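Glycosyl hydrolases family 31 family protein (Aspergillus niger, PDB 6DRU) hydrolyses xyloglucan oligosaccharides, liberating alpha-xylose from their non-reducing terminal glucose as a family 31 glycoside hydrolase. Local coordinates at residues Q148-G153 / Q630-N635. Residues are numbered along the deposited sequence; the frame is centred on the assembly and turned at random.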
loop_
_atom_site.group_PDB
_atom_site.type_symbol
_atom_site.label_atom_id
_atom_site.label_comp_id
_atom_site.label_asym_id
_atom_site.label_seq_id
_atom_site.Cartn_x
_atom_site.Cartn_y
_atom_site.Cartn_z
ATOM N N GLN A 148 28.753 -1.912 24.316
ATOM C CA GLN A 148 29.520 -2.249 23.127
ATOM C C GLN A 148 28.845 -3.403 22.401
ATOM O O GLN A 148 28.422 -4.379 23.028
ATOM C CB GLN A 148 30.965 -2.615 23.485
ATOM C CG GLN A 148 31.751 -1.476 24.109
ATOM C CD GLN A 148 33.210 -1.821 24.320
ATOM O OE1 GLN A 148 33.782 -2.631 23.589
ATOM N NE2 GLN A 148 33.820 -1.215 25.330
ATOM N N ILE A 149 28.744 -3.286 21.080
ATOM C CA ILE A 149 28.048 -4.259 20.247
ATOM C C ILE A 149 29.056 -4.870 19.284
ATOM O O ILE A 149 29.724 -4.145 18.536
ATOM C CB ILE A 149 26.881 -3.620 19.480
ATOM C CG1 ILE A 149 25.919 -2.926 20.449
ATOM C CG2 ILE A 149 26.158 -4.663 18.650
ATOM C CD1 ILE A 149 25.374 -3.834 21.527
ATOM N N TYR A 150 29.161 -6.196 19.298
ATOM C CA TYR A 150 30.061 -6.933 18.422
ATOM C C TYR A 150 29.259 -7.866 17.527
ATOM O O TYR A 150 28.308 -8.510 17.981
ATOM C CB TYR A 150 31.081 -7.748 19.225
ATOM C CG TYR A 150 31.743 -6.985 20.349
ATOM C CD1 TYR A 150 32.273 -5.720 20.137
ATOM C CD2 TYR A 150 31.836 -7.530 21.623
ATOM C CE1 TYR A 150 32.877 -5.020 21.162
ATOM C CE2 TYR A 150 32.439 -6.838 22.655
ATOM C CZ TYR A 150 32.959 -5.583 22.420
ATOM O OH TYR A 150 33.560 -4.892 23.446
ATOM N N GLY A 151 29.657 -7.952 16.259
ATOM C CA GLY A 151 28.995 -8.834 15.317
ATOM C C GLY A 151 28.230 -8.100 14.237
ATOM O O GLY A 151 28.800 -7.275 13.514
ATOM N N THR A 152 26.935 -8.406 14.118
ATOM C CA THR A 152 26.016 -7.790 13.158
ATOM C C THR A 152 26.377 -8.097 11.703
ATOM O O THR A 152 25.921 -7.401 10.789
ATOM C CB THR A 152 25.916 -6.270 13.361
ATOM O OG1 THR A 152 27.110 -5.635 12.886
ATOM C CG2 THR A 152 25.716 -5.933 14.834
ATOM N N GLY A 153 27.175 -9.130 11.460
ATOM C CA GLY A 153 27.565 -9.474 10.106
ATOM C C GLY A 153 28.845 -8.785 9.671
ATOM O O GLY A 153 29.679 -8.367 10.479
ATOM N N GLN A 630 38.721 -0.239 26.727
ATOM C CA GLN A 630 38.577 1.073 26.106
ATOM C C GLN A 630 39.109 1.068 24.677
ATOM O O GLN A 630 38.583 1.790 23.821
ATOM C CB GLN A 630 39.278 2.143 26.951
ATOM C CG GLN A 630 39.172 3.579 26.414
ATOM C CD GLN A 630 40.279 3.988 25.441
ATOM O OE1 GLN A 630 41.044 3.160 24.943
ATOM N NE2 GLN A 630 40.350 5.283 25.156
ATOM N N LEU A 631 40.145 0.271 24.401
ATOM C CA LEU A 631 40.679 0.189 23.047
ATOM C C LEU A 631 39.669 -0.384 22.062
ATOM O O LEU A 631 39.767 -0.110 20.861
ATOM C CB LEU A 631 41.950 -0.662 23.029
ATOM C CG LEU A 631 43.190 -0.074 23.701
ATOM C CD1 LEU A 631 44.237 -1.155 23.931
ATOM C CD2 LEU A 631 43.757 1.058 22.862
ATOM N N VAL A 632 38.701 -1.168 22.539
ATOM C CA VAL A 632 37.662 -1.674 21.651
ATOM C C VAL A 632 36.551 -0.646 21.474
ATOM O O VAL A 632 36.032 -0.466 20.366
ATOM C CB VAL A 632 37.119 -3.012 22.183
ATOM C CG1 VAL A 632 35.977 -3.500 21.316
ATOM C CG2 VAL A 632 38.228 -4.048 22.227
ATOM N N SER A 633 36.176 0.052 22.549
ATOM C CA SER A 633 35.101 1.036 22.448
ATOM C C SER A 633 35.477 2.168 21.501
ATOM O O SER A 633 34.632 2.666 20.748
ATOM C CB SER A 633 34.753 1.592 23.828
ATOM O OG SER A 633 35.588 2.685 24.161
ATOM N N SER A 634 36.741 2.583 21.520
ATOM C CA SER A 634 37.218 3.653 20.655
ATOM C C SER A 634 37.615 3.159 19.272
ATOM O O SER A 634 38.013 3.975 18.432
ATOM C CB SER A 634 38.407 4.364 21.304
ATOM O OG SER A 634 39.470 3.456 21.539
ATOM N N ASN A 635 37.510 1.856 19.019
ATOM C CA ASN A 635 37.907 1.253 17.749
ATOM C C ASN A 635 39.348 1.619 17.399
ATOM O O ASN A 635 39.656 2.068 16.292
ATOM C CB ASN A 635 36.939 1.649 16.633
ATOM C CG ASN A 635 35.540 1.100 16.854
ATOM O OD1 ASN A 635 35.305 -0.106 16.748
ATOM N ND2 ASN A 635 34.603 1.986 17.175
#
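The side chains of Q148, just before edge strand 149-151, and Y150, within it, reach to the last turn of helix 628-633, where V632 receives both. V632 crosses each of them at about a right angle. Its CG1, set anti to the backbone N (chi1 176°), is the branch that does the touching: it lies 3.5 Å from Y150 CE1, approaching the ring obliquely, and also lies against OE1 of Q148. Valine's compact branch lets one methyl rest against both the amide oxygen and the phenol end of the ring. Tyrosine suits its place because its flat ring offers V632 an apolar surface at CE1 while also stacking with Y618. Q148 runs extended beyond CG (chi2 -174°), which carries its amide past V632 to S633; there NE2 packs 3.3 Å from S633 CB. No hydrogen bond joins the two segments, but Q148 NE2 donates to the backbone O of S629 in the same helix, so glutamine has both the length and the donor to tie the start of the edge strand to the helix. N635, at positive phi, ends the helix in a Schellman motif. The contact thus forms a buried seam between an N-terminal beta-sheet and the family 31 C-terminal region, away from the xylose pocket.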